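Local coordinates for protein 33 kDa chaperonin (Thermotoga maritima, PDB 1VQ0) that probably acts as a redox-regulated molecular chaperone that protects thermally unfolding and oxidatively damaged proteins from irreversible aggregation, at residues Lys212-Gln215 with Asp221-Glu224. Sequence-based numbering, arbitrary orientation.
Sequences KLFQ and DVLE
Leu213, on the short helix 210-213, faces Val222 of helix 219-227 with their CA atoms 7.9 Å apart, a spacing that side chains alone bridge. Both side chains leave their backbones toward the other segment, and the two branched groups meet at an oblique angle. Leu213 swings its CG anti to the backbone N (chi1 177°), which carries the isobutyl fork out to the valine. There Leu213 CD2 lies 3.8 Å from Val222 CG1, while CG2 of the same valine sits against the fork itself, 3.8 Å from Leu213 CG and within about 4 Å of both leucine methyls. Phe214 joins more loosely: its ring reaches the same methyl at a slant, with Phe214 CE1 4.3 Å from Val222 CG2. Val222 CG2 thus serves both neighbours, and all three residues are buried. Cutting Leu213 back to an alanine removes the fork and would probably leave a gap against Val222, whose CG2 would keep only the looser contact to Phe214 across this interface. Phe214 and Val222 also rest on Ile28 of strand 24-30, and Leu213 touches Leu207. Together they form a compact apolar helix-loop-helix corner, in which two consecutive helices settle on a strand of the large mixed sheet of this Hsp33 protein.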
loop_
_atom_site.group_PDB
_atom_site.type_symbol
_atom_site.label_atom_id
_atom_site.label_comp_id
_atom_site.label_asym_id
_atom_site.label_seq_id
_atom_site.Cartn_x
_atom_site.Cartn_y
_atom_site.Cartn_z
ATOM N N LYS A 212 -22.556 -19.357 -16.923
ATOM C CA LYS A 212 -23.518 -20.436 -16.919
ATOM C C LYS A 212 -24.605 -20.281 -15.796
ATOM O O LYS A 212 -25.802 -20.307 -16.095
ATOM C CB LYS A 212 -22.779 -21.773 -16.845
ATOM C CG LYS A 212 -23.692 -22.936 -16.994
ATOM C CD LYS A 212 -22.946 -24.258 -16.819
ATOM C CE LYS A 212 -23.916 -25.451 -16.745
ATOM N NZ LYS A 212 -23.451 -26.403 -15.683
ATOM N N LEU A 213 -24.179 -20.094 -14.536
ATOM C CA LEU A 213 -25.089 -20.051 -13.372
ATOM C C LEU A 213 -26.175 -18.941 -13.496
ATOM O O LEU A 213 -27.349 -19.132 -13.170
ATOM C CB LEU A 213 -24.250 -19.858 -12.082
ATOM C CG LEU A 213 -24.955 -19.711 -10.720
ATOM C CD1 LEU A 213 -25.806 -20.948 -10.442
ATOM C CD2 LEU A 213 -23.996 -19.464 -9.589
ATOM N N PHE A 214 -25.762 -17.771 -13.958
ATOM C CA PHE A 214 -26.677 -16.630 -14.030
ATOM C C PHE A 214 -27.709 -16.759 -15.163
ATOM O O PHE A 214 -28.746 -16.080 -15.120
ATOM C CB PHE A 214 -25.889 -15.313 -14.120
ATOM C CG PHE A 214 -25.430 -14.791 -12.804
ATOM C CD1 PHE A 214 -25.176 -15.652 -11.729
ATOM C CD2 PHE A 214 -25.252 -13.413 -12.613
ATOM C CE1 PHE A 214 -24.751 -15.152 -10.471
ATOM C CE2 PHE A 214 -24.797 -12.907 -11.358
ATOM C CZ PHE A 214 -24.552 -13.773 -10.291
ATOM N N GLN A 215 -27.448 -17.631 -16.151
ATOM C CA GLN A 215 -28.488 -18.048 -17.131
ATOM C C GLN A 215 -29.521 -19.055 -16.571
ATOM O O GLN A 215 -30.549 -19.303 -17.183
ATOM C CB GLN A 215 -27.831 -18.616 -18.401
ATOM C CG GLN A 215 -27.147 -17.524 -19.204
ATOM C CD GLN A 215 -26.465 -18.022 -20.471
ATOM O OE1 GLN A 215 -27.103 -18.078 -21.509
ATOM N NE2 GLN A 215 -25.163 -18.375 -20.388
ATOM N N ASP A 221 -31.804 -17.550 -5.383
ATOM C CA ASP A 221 -31.694 -18.997 -5.464
ATOM C C ASP A 221 -30.205 -19.349 -5.491
ATOM O O ASP A 221 -29.771 -20.259 -4.795
ATOM C CB ASP A 221 -32.408 -19.506 -6.708
ATOM C CG ASP A 221 -33.901 -19.142 -6.725
ATOM O OD1 ASP A 221 -34.515 -19.047 -5.644
ATOM O OD2 ASP A 221 -34.547 -18.930 -7.771
ATOM N N VAL A 222 -29.412 -18.597 -6.243
ATOM C CA VAL A 222 -27.951 -18.763 -6.142
ATOM C C VAL A 222 -27.448 -18.678 -4.678
ATOM O O VAL A 222 -26.595 -19.431 -4.260
ATOM C CB VAL A 222 -27.187 -17.702 -6.967
ATOM C CG1 VAL A 222 -25.658 -17.745 -6.676
ATOM C CG2 VAL A 222 -27.403 -17.897 -8.446
ATOM N N LEU A 223 -27.963 -17.730 -3.913
ATOM C CA LEU A 223 -27.529 -17.573 -2.524
ATOM C C LEU A 223 -28.014 -18.773 -1.645
ATOM O O LEU A 223 -27.320 -19.189 -0.688
ATOM C CB LEU A 223 -28.055 -16.247 -1.950
ATOM C CG LEU A 223 -27.655 -14.896 -2.557
ATOM C CD1 LEU A 223 -28.470 -13.761 -1.918
ATOM C CD2 LEU A 223 -26.212 -14.651 -2.387
ATOM N N GLU A 224 -29.217 -19.285 -1.956
ATOM C CA GLU A 224 -29.752 -20.466 -1.250
ATOM C C GLU A 224 -28.822 -21.654 -1.418
ATOM O O GLU A 224 -28.494 -22.339 -0.459
ATOM C CB GLU A 224 -31.155 -20.846 -1.720
ATOM C CG GLU A 224 -31.538 -22.236 -1.238
ATOM C CD GLU A 224 -32.963 -22.614 -1.525
ATOM O OE1 GLU A 224 -33.629 -21.889 -2.306
ATOM O OE2 GLU A 224 -33.378 -23.648 -0.927
#